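Crustacyanin (PDB 1I4U) binds the carotenoid astaxanthin as a lipocalin subunit of the pigment-protein complex that colours the lobster carapace blue. Local coordinates at residues V7-C12 with F126-D131; Y36-T41 with F164-Q169; A116-C121 with F134-S139. All coordinates share one frame; numbering follows the deposited sequence.

Contact 1 of 3, residues V7-C12 with F126-D131; sequences VVPGKC and FGYHSD
His-129 and Val-8 form an antiparallel hydrogen-bonded pair. Val-8 N gives a nearly straight bond of 2.8 Å to His-129 O, and His-129 N bonds back to Val-8 O. The His-129 CB touches Cys-12 SG at 3.7 Å. Chi1 of 62° sets CG between the backbone N and the carbonyl carbon and lays the ring against the loop Gly-10 to Cys-12. His-129 ND1 donates to Gly-10 O at 2.7 Å. The acceptor lies near the ring plane, but ND1 sits well above the carbonyl plane of Gly-10. His-129 CE1 comes within 3.3 Å of Pro-9 O. His-129 NE2 lies 3.7 Å from Val-8 CB, which rests over one ring face. Lys-11 O is over the opposite face, so the imidazole is sandwiched.

On the other side of the strand pair, Pro-9 CA sits over a face of the Tyr-128 ring, 4.0 Å from its centroid. Gly-10 N closes the end of the pairing with a bond to Gly-127 O. Cys-12 SG is bonded to Cys-121 SG of strand 115-123. The arrangement is a short N-terminal edge strand added to strand 128-137 of the lipocalin beta barrel.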
loop_
_atom_site.group_PDB
_atom_site.type_symbol
_atom_site.label_atom_id
_atom_site.label_comp_id
_atom_site.label_asym_id
_atom_site.label_seq_id
_atom_site.Cartn_x
_atom_site.Cartn_y
_atom_site.Cartn_z
ATOM N N VAL A 7 -11.251 9.663 -4.733
ATOM C CA VAL A 7 -10.269 9.929 -5.773
ATOM C C VAL A 7 -10.432 11.397 -6.173
ATOM O O VAL A 7 -11.423 11.789 -6.762
ATOM C CB VAL A 7 -10.445 8.989 -6.971
ATOM C CG1 VAL A 7 -9.420 9.285 -8.045
ATOM C CG2 VAL A 7 -10.340 7.530 -6.522
ATOM N N VAL A 8 -9.460 12.241 -5.846
ATOM C CA VAL A 8 -9.621 13.679 -5.815
ATOM C C VAL A 8 -8.631 14.337 -6.743
ATOM O O VAL A 8 -7.432 13.982 -6.692
ATOM C CB VAL A 8 -9.418 14.211 -4.364
ATOM C CG1 VAL A 8 -9.553 15.734 -4.282
ATOM C CG2 VAL A 8 -10.364 13.513 -3.403
ATOM N N PRO A 9 -9.003 15.291 -7.583
ATOM C CA PRO A 9 -7.982 15.979 -8.393
ATOM C C PRO A 9 -6.887 16.607 -7.543
ATOM O O PRO A 9 -7.127 17.044 -6.422
ATOM C CB PRO A 9 -8.762 17.091 -9.086
ATOM C CG PRO A 9 -10.145 16.498 -9.167
ATOM C CD PRO A 9 -10.370 15.788 -7.855
ATOM N N GLY A 10 -5.709 16.654 -8.198
ATOM C CA GLY A 10 -4.524 17.291 -7.706
ATOM C C GLY A 10 -3.678 16.343 -6.871
ATOM O O GLY A 10 -3.953 15.162 -6.778
ATOM N N LYS A 11 -2.630 16.873 -6.288
ATOM C CA LYS A 11 -1.682 16.132 -5.488
ATOM C C LYS A 11 -2.020 16.133 -4.001
ATOM O O LYS A 11 -2.750 16.977 -3.489
ATOM C CB LYS A 11 -0.270 16.686 -5.690
ATOM C CG LYS A 11 0.376 17.326 -4.484
ATOM C CD LYS A 11 -0.059 18.768 -4.240
ATOM C CE LYS A 11 0.685 19.464 -3.112
ATOM N NZ LYS A 11 0.994 20.894 -3.439
ATOM N N CYS A 12 -1.416 15.151 -3.330
ATOM C CA CYS A 12 -1.511 15.137 -1.866
ATOM C C CYS A 12 -0.995 16.439 -1.273
ATOM O O CYS A 12 0.011 17.033 -1.690
ATOM C CB CYS A 12 -0.714 13.948 -1.342
ATOM S SG CYS A 12 -1.412 12.282 -1.635
ATOM N N PHE A 126 -1.984 9.929 -12.676
ATOM C CA PHE A 126 -2.880 10.635 -13.573
ATOM C C PHE A 126 -3.475 11.908 -12.981
ATOM O O PHE A 126 -4.578 12.325 -13.399
ATOM C CB PHE A 126 -3.981 9.689 -14.074
ATOM C CG PHE A 126 -4.830 9.055 -12.977
ATOM C CD1 PHE A 126 -5.973 9.719 -12.540
ATOM C CD2 PHE A 126 -4.533 7.851 -12.370
ATOM C CE1 PHE A 126 -6.782 9.209 -11.550
ATOM C CE2 PHE A 126 -5.350 7.328 -11.369
ATOM C CZ PHE A 126 -6.463 8.010 -10.952
ATOM N N GLY A 127 -2.732 12.573 -12.040
ATOM C CA GLY A 127 -3.150 13.908 -11.658
ATOM C C GLY A 127 -4.219 13.974 -10.568
ATOM O O GLY A 127 -4.893 15.020 -10.391
ATOM N N TYR A 128 -4.367 12.881 -9.843
ATOM C CA TYR A 128 -5.282 12.739 -8.738
ATOM C C TYR A 128 -4.557 12.120 -7.568
ATOM O O TYR A 128 -3.455 11.599 -7.729
ATOM C CB TYR A 128 -6.441 11.812 -9.072
ATOM C CG TYR A 128 -7.495 12.359 -10.014
ATOM C CD1 TYR A 128 -7.219 12.605 -11.347
ATOM C CD2 TYR A 128 -8.784 12.628 -9.566
ATOM C CE1 TYR A 128 -8.174 13.108 -12.212
ATOM C CE2 TYR A 128 -9.733 13.123 -10.432
ATOM C CZ TYR A 128 -9.445 13.359 -11.741
ATOM O OH TYR A 128 -10.389 13.864 -12.643
ATOM N N HIS A 129 -5.206 12.177 -6.398
ATOM C CA HIS A 129 -4.748 11.466 -5.208
ATOM C C HIS A 129 -5.934 10.821 -4.531
ATOM O O HIS A 129 -7.069 11.174 -4.830
ATOM C CB HIS A 129 -4.074 12.429 -4.231
ATOM C CG HIS A 129 -4.943 13.519 -3.689
ATOM N ND1 HIS A 129 -5.254 14.630 -4.477
ATOM C CD2 HIS A 129 -5.565 13.750 -2.498
ATOM C CE1 HIS A 129 -6.023 15.440 -3.760
ATOM N NE2 HIS A 129 -6.239 14.935 -2.535
ATOM N N SER A 130 -5.654 9.909 -3.644
ATOM C CA SER A 130 -6.661 9.380 -2.775
ATOM C C SER A 130 -6.187 9.610 -1.349
ATOM O O SER A 130 -5.062 9.344 -0.995
ATOM C CB SER A 130 -6.945 7.901 -2.939
ATOM O OG SER A 130 -7.835 7.649 -4.039
ATOM N N ASP A 131 -7.104 10.103 -0.543
ATOM C CA ASP A 131 -6.776 10.187 0.886
ATOM C C ASP A 131 -7.896 9.581 1.725
ATOM O O ASP A 131 -9.013 9.334 1.310
ATOM C CB ASP A 131 -6.460 11.588 1.296
ATOM C CG ASP A 131 -7.519 12.632 1.060
ATOM O OD1 ASP A 131 -8.683 12.240 0.945
ATOM O OD2 ASP A 131 -7.092 13.787 0.969
#

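Contact 2 of 3, residues Y36-T41 with F164-Q169; sequences YQFALT and FVKTVQ
Chi1 of -61° sets Gln-169 CG anti to the carbonyl carbon, and a bend at chi2 (-72°) brings the amide back to strand 33-41. Gln-169 NE2 donates to Gln-37 O at 2.9 Å. The acceptor lies in the amide plane, while the donor stands above the carbonyl plane. The same NE2 also bonds Val-52 O, and OE1 bonds Tyr-175 OH. These three bonds hold the amide in one orientation. Gln-169 OE1 also lies 3.9 Å from Tyr-36 CD2, with ring and amide planes almost perpendicular.

Thr-167 N bonds Phe-38 O almost straight, at 3.0 Å. A water donates to Phe-38 O and to Thr-167 O, so Phe-38 O accepts two bonds, one from Thr-167 N and one from the water. Phe-38 and Ala-39 both face Ile-135 of strand 128-137 in a classic beta bulge. Further along, Leu-40 and Val-165 exchange two backbone bonds as an antiparallel hydrogen-bonded pair.

At the end of the pairing, Thr-41 CG2 stands over the centre of the Phe-164 ring, 3.8 Å from its centroid and almost on the ring normal. The hydroxyl of Thr-41 turns to Ser-133 N instead. Ala-39 CB reaches Phe-164 CD1 at 4.0 Å. On the same face as Ala-39, the chain of Lys-166 bends at chi3 and brings CE to 3.6 Å from Phe-38 CZ.

Strand 164-166 thus pairs with the first long strand of the lipocalin barrel. The chemistry implies a join made mainly by backbone bonds, with the Gln-169 amide extending the grip past the end of the short strand.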
loop_
_atom_site.group_PDB
_atom_site.type_symbol
_atom_site.label_atom_id
_atom_site.label_comp_id
_atom_site.label_asym_id
_atom_site.label_seq_id
_atom_site.Cartn_x
_atom_site.Cartn_y
_atom_site.Cartn_z
ATOM N N TYR A 36 -10.807 3.588 19.626
ATOM C CA TYR A 36 -11.992 3.253 18.862
ATOM C C TYR A 36 -12.071 4.156 17.645
ATOM O O TYR A 36 -11.768 5.340 17.699
ATOM C CB TYR A 36 -13.247 3.474 19.727
ATOM C CG TYR A 36 -13.244 2.625 20.981
ATOM C CD1 TYR A 36 -12.656 3.072 22.143
ATOM C CD2 TYR A 36 -13.814 1.344 20.998
ATOM C CE1 TYR A 36 -12.642 2.298 23.295
ATOM C CE2 TYR A 36 -13.784 0.567 22.136
ATOM C CZ TYR A 36 -13.191 1.046 23.298
ATOM O OH TYR A 36 -13.172 0.286 24.422
ATOM N N GLN A 37 -12.494 3.614 16.507
ATOM C CA GLN A 37 -12.654 4.439 15.309
ATOM C C GLN A 37 -13.993 5.131 15.384
ATOM O O GLN A 37 -15.028 4.478 15.222
ATOM C CB GLN A 37 -12.585 3.558 14.068
ATOM C CG GLN A 37 -12.718 4.356 12.746
ATOM C CD GLN A 37 -12.737 3.347 11.626
ATOM O OE1 GLN A 37 -11.756 2.822 11.093
ATOM N NE2 GLN A 37 -13.816 2.835 11.138
ATOM N N PHE A 38 -13.971 6.450 15.606
ATOM C CA PHE A 38 -15.199 7.219 15.731
ATOM C C PHE A 38 -15.853 7.476 14.381
ATOM O O PHE A 38 -17.072 7.408 14.272
ATOM C CB PHE A 38 -14.893 8.532 16.439
ATOM C CG PHE A 38 -16.071 9.455 16.585
ATOM C CD1 PHE A 38 -17.064 9.190 17.518
ATOM C CD2 PHE A 38 -16.185 10.545 15.750
ATOM C CE1 PHE A 38 -18.165 10.005 17.622
ATOM C CE2 PHE A 38 -17.261 11.386 15.882
ATOM C CZ PHE A 38 -18.269 11.126 16.807
ATOM N N ALA A 39 -15.026 7.819 13.390
ATOM C CA ALA A 39 -15.539 8.153 12.052
ATOM C C ALA A 39 -14.379 8.016 11.060
ATOM O O ALA A 39 -13.208 8.088 11.453
ATOM C CB ALA A 39 -16.125 9.551 11.930
ATOM N N LEU A 40 -14.713 7.836 9.798
ATOM C CA LEU A 40 -13.716 7.748 8.732
ATOM C C LEU A 40 -14.343 8.187 7.410
ATOM O O LEU A 40 -15.555 8.096 7.244
ATOM C CB LEU A 40 -13.095 6.350 8.611
ATOM C CG LEU A 40 -13.848 5.305 7.839
ATOM C CD1 LEU A 40 -12.967 4.060 7.689
ATOM C CD2 LEU A 40 -15.164 4.926 8.503
ATOM N N THR A 41 -13.463 8.656 6.498
ATOM C CA THR A 41 -13.899 8.931 5.143
ATOM C C THR A 41 -13.845 7.637 4.335
ATOM O O THR A 41 -13.100 6.724 4.681
ATOM C CB THR A 41 -13.047 10.050 4.482
ATOM O OG1 THR A 41 -11.671 9.650 4.371
ATOM C CG2 THR A 41 -13.069 11.330 5.302
ATOM N N PHE A 164 -16.705 12.602 6.120
ATOM C CA PHE A 164 -16.695 11.664 7.263
ATOM C C PHE A 164 -18.039 10.991 7.475
ATOM O O PHE A 164 -19.076 11.630 7.380
ATOM C CB PHE A 164 -16.343 12.392 8.564
ATOM C CG PHE A 164 -14.858 12.576 8.704
ATOM C CD1 PHE A 164 -14.073 11.536 9.165
ATOM C CD2 PHE A 164 -14.248 13.751 8.340
ATOM C CE1 PHE A 164 -12.714 11.669 9.289
ATOM C CE2 PHE A 164 -12.883 13.921 8.479
ATOM C CZ PHE A 164 -12.126 12.840 8.926
ATOM N N VAL A 165 -17.940 9.711 7.821
ATOM C CA VAL A 165 -19.096 8.877 8.183
ATOM C C VAL A 165 -18.831 8.289 9.554
ATOM O O VAL A 165 -17.737 7.746 9.810
ATOM C CB VAL A 165 -19.367 7.760 7.150
ATOM C CG1 VAL A 165 -20.585 6.968 7.588
ATOM C CG2 VAL A 165 -19.544 8.351 5.739
ATOM N N LYS A 166 -19.777 8.367 10.474
ATOM C CA LYS A 166 -19.623 7.819 11.828
ATOM C C LYS A 166 -19.659 6.308 11.785
ATOM O O LYS A 166 -20.386 5.699 11.004
ATOM C CB LYS A 166 -20.759 8.336 12.704
ATOM C CG LYS A 166 -20.634 8.204 14.172
ATOM C CD LYS A 166 -21.687 9.004 14.940
ATOM C CE LYS A 166 -21.219 10.452 14.882
ATOM N NZ LYS A 166 -22.135 11.310 15.705
ATOM N N THR A 167 -18.890 5.675 12.639
ATOM C CA THR A 167 -18.797 4.216 12.773
ATOM C C THR A 167 -19.645 3.781 13.937
ATOM O O THR A 167 -19.685 4.400 15.008
ATOM C CB THR A 167 -17.325 3.861 13.056
ATOM O OG1 THR A 167 -16.662 4.372 11.919
ATOM C CG2 THR A 167 -17.103 2.363 13.299
ATOM N N VAL A 168 -20.340 2.688 13.775
ATOM C CA VAL A 168 -21.111 2.118 14.889
ATOM C C VAL A 168 -20.191 1.769 16.051
ATOM O O VAL A 168 -19.227 1.042 15.885
ATOM C CB VAL A 168 -21.881 0.887 14.425
ATOM C CG1 VAL A 168 -22.565 0.220 15.613
ATOM C CG2 VAL A 168 -22.861 1.234 13.311
ATOM N N GLN A 169 -20.523 2.290 17.224
ATOM C CA GLN A 169 -19.832 2.005 18.467
ATOM C C GLN A 169 -20.856 1.989 19.596
ATOM O O GLN A 169 -22.020 2.385 19.419
ATOM C CB GLN A 169 -18.766 3.063 18.759
ATOM C CG GLN A 169 -17.659 3.175 17.727
ATOM C CD GLN A 169 -16.688 2.033 17.725
ATOM O OE1 GLN A 169 -16.774 1.047 18.462
ATOM N NE2 GLN A 169 -15.664 2.149 16.869
HETATM O O HOH W 1 -18.831 6.670 16.253
#

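Contact 3 of 3, residues A116-C121 with F134-S139; sequences ACLYSC and FIFSRS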
loop_
_atom_site.group_PDB
_atom_site.type_symbol
_atom_site.label_atom_id
_atom_site.label_comp_id
_atom_site.label_asym_id
_atom_site.label_seq_id
_atom_site.Cartn_x
_atom_site.Cartn_y
_atom_site.Cartn_z
ATOM N N ALA A 116 -7.557 11.284 18.419
ATOM C CA ALA A 116 -6.518 11.360 17.423
ATOM C C ALA A 116 -7.153 11.560 16.042
ATOM O O ALA A 116 -8.235 11.025 15.745
ATOM C CB ALA A 116 -5.616 10.146 17.406
ATOM N N CYS A 117 -6.493 12.383 15.224
ATOM C CA CYS A 117 -6.921 12.693 13.878
ATOM C C CYS A 117 -5.837 12.123 12.943
ATOM O O CYS A 117 -4.704 12.594 12.992
ATOM C CB CYS A 117 -7.067 14.194 13.679
ATOM S SG CYS A 117 -7.773 15.137 15.074
ATOM N N LEU A 118 -6.219 11.126 12.146
ATOM C CA LEU A 118 -5.244 10.378 11.326
ATOM C C LEU A 118 -5.476 10.586 9.853
ATOM O O LEU A 118 -6.627 10.740 9.404
ATOM C CB LEU A 118 -5.361 8.896 11.635
ATOM C CG LEU A 118 -5.348 8.525 13.135
ATOM C CD1 LEU A 118 -5.486 6.994 13.249
ATOM C CD2 LEU A 118 -4.155 9.114 13.825
ATOM N N TYR A 119 -4.392 10.559 9.086
ATOM C CA TYR A 119 -4.460 10.871 7.668
ATOM C C TYR A 119 -3.490 10.025 6.851
ATOM O O TYR A 119 -2.326 9.864 7.243
ATOM C CB TYR A 119 -4.116 12.352 7.488
ATOM C CG TYR A 119 -4.227 12.866 6.064
ATOM C CD1 TYR A 119 -5.456 12.907 5.441
ATOM C CD2 TYR A 119 -3.126 13.286 5.334
ATOM C CE1 TYR A 119 -5.643 13.349 4.140
ATOM C CE2 TYR A 119 -3.289 13.748 4.037
ATOM C CZ TYR A 119 -4.539 13.777 3.446
ATOM O OH TYR A 119 -4.658 14.245 2.154
ATOM N N SER A 120 -3.930 9.527 5.709
ATOM C CA SER A 120 -3.114 8.816 4.751
ATOM C C SER A 120 -3.421 9.357 3.351
ATOM O O SER A 120 -4.587 9.634 3.068
ATOM C CB SER A 120 -3.444 7.330 4.769
ATOM O OG SER A 120 -2.575 6.590 3.959
ATOM N N CYS A 121 -2.416 9.493 2.512
ATOM C CA CYS A 121 -2.660 9.991 1.145
ATOM C C CYS A 121 -1.719 9.285 0.182
ATOM O O CYS A 121 -0.587 8.959 0.550
ATOM C CB CYS A 121 -2.458 11.509 1.089
ATOM S SG CYS A 121 -3.030 12.308 -0.412
ATOM N N PHE A 134 -9.370 9.581 9.413
ATOM C CA PHE A 134 -9.951 8.873 10.556
ATOM C C PHE A 134 -9.970 9.776 11.768
ATOM O O PHE A 134 -9.039 10.509 11.983
ATOM C CB PHE A 134 -9.159 7.631 10.921
ATOM C CG PHE A 134 -8.786 6.698 9.782
ATOM C CD1 PHE A 134 -7.721 7.001 8.961
ATOM C CD2 PHE A 134 -9.518 5.544 9.530
ATOM C CE1 PHE A 134 -7.398 6.162 7.919
ATOM C CE2 PHE A 134 -9.162 4.694 8.491
ATOM C CZ PHE A 134 -8.111 5.022 7.681
ATOM N N ILE A 135 -11.025 9.633 12.569
ATOM C CA ILE A 135 -11.111 10.226 13.890
ATOM C C ILE A 135 -11.140 9.063 14.863
ATOM O O ILE A 135 -12.048 8.212 14.757
ATOM C CB ILE A 135 -12.321 11.160 14.052
ATOM C CG1 ILE A 135 -12.238 12.336 13.067
ATOM C CG2 ILE A 135 -12.494 11.711 15.455
ATOM C CD1 ILE A 135 -13.534 13.144 12.956
ATOM N N PHE A 136 -10.167 9.015 15.747
ATOM C CA PHE A 136 -10.090 8.021 16.812
ATOM C C PHE A 136 -10.427 8.642 18.193
ATOM O O PHE A 136 -10.142 9.824 18.413
ATOM C CB PHE A 136 -8.684 7.475 16.904
ATOM C CG PHE A 136 -8.201 6.400 15.973
ATOM C CD1 PHE A 136 -8.891 6.033 14.819
ATOM C CD2 PHE A 136 -7.001 5.717 16.266
ATOM C CE1 PHE A 136 -8.466 4.997 14.006
ATOM C CE2 PHE A 136 -6.565 4.655 15.463
ATOM C CZ PHE A 136 -7.294 4.326 14.341
ATOM N N SER A 137 -11.032 7.834 19.034
ATOM C CA SER A 137 -11.415 8.212 20.382
ATOM C C SER A 137 -10.906 7.188 21.383
ATOM O O SER A 137 -10.817 6.012 21.085
ATOM C CB SER A 137 -12.923 8.329 20.479
ATOM O OG SER A 137 -13.317 8.703 21.806
ATOM N N ARG A 138 -10.637 7.651 22.608
ATOM C CA ARG A 138 -10.355 6.686 23.671
ATOM C C ARG A 138 -11.593 6.017 24.246
ATOM O O ARG A 138 -11.440 5.084 25.064
ATOM C CB ARG A 138 -9.535 7.354 24.776
ATOM C CG ARG A 138 -8.115 7.708 24.410
ATOM C CD ARG A 138 -7.295 6.510 23.989
ATOM N NE ARG A 138 -5.874 6.837 23.997
ATOM C CZ ARG A 138 -4.917 5.922 23.862
ATOM N NH1 ARG A 138 -5.191 4.646 23.709
ATOM N NH2 ARG A 138 -3.647 6.307 23.894
ATOM N N SER A 139 -12.755 6.412 23.829
ATOM C CA SER A 139 -14.030 5.844 24.244
ATOM C C SER A 139 -14.925 5.595 23.062
ATOM O O SER A 139 -14.668 5.990 21.915
ATOM C CB SER A 139 -14.665 6.790 25.266
ATOM O OG SER A 139 -14.621 8.118 24.914
#
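Strands 116-121 and 134-137 run antiparallel at 150° with their axes 4.8 Å apart, joined by four backbone bonds. They are the two arms of a beta hairpin in the lipocalin barrel. Ala-116 pairs with Phe-136 and Leu-118 with Phe-134, both as hydrogen-bonded pairs. Cys-117 and Ile-135 form the non-hydrogen-bonded pair between them. The bond from Leu-118 N to Phe-134 O is almost straight, at 177°.

Leu-118, Phe-134, Phe-136 and Ala-116 share one face of the sheet. Leu-118 has the largest share of the packing there. Its CG lies opposite the carbonyl carbon, and the extended chi2 carries CD1 out from the sheet and over the ring of Phe-136, in the next hydrogen-bonded pair. The two side chains cross at about a right angle. Leu-118 CB meets Phe-134 CD1 at 4.0 Å, and the edge of that ring faces Leu-118 O. Ala-116 CB touches Phe-136 CB at 4.1 Å. A bound 2-methyl-2,4-pentanediol, probably from the crystallisation liquor, lies near Phe-136.

On the other face, Cys-117 is tied by a disulfide to Cys-150 of helix 144-156, which fastens the helix to the barrel. Ile-135 points to this face too and packs on Phe-38 and Leu-142.

Replacing Phe-136 by an alanine would remove the ring under Leu-118 CD1, and that methyl would probably lose its main packing partner across the hairpin and be freer to turn. In the deposited structure Leu-118 CD1 stands over the centre of the Phe-136 ring, 3.4 Å from its centroid and 12° off the normal.

In the fold
Strand 128-137 belongs to contacts 1 and 3 and borders strand 33-41 of contact 2. Contact 1 adds strand 7-9 near its start, and contact 3 pairs its later part with strand 115-123. Contacts 2 and 3 have centres about 9 Å apart and join directly: Phe-38 N lies 2.7 Å from Ile-135 O. Contact 1 is more remote, its centre about 21 Å from that of contact 3, yet the Cys-12 to Cys-121 disulfide ties the two. Asp-131 OD2 also bonds Tyr-119 OH. A bound 2-methyl-2,4-pentanediol lies about 4 Å from the Phe-136 side chain, and one lies about 5 Å from that of Gln-37; such molecules may mark a pocket.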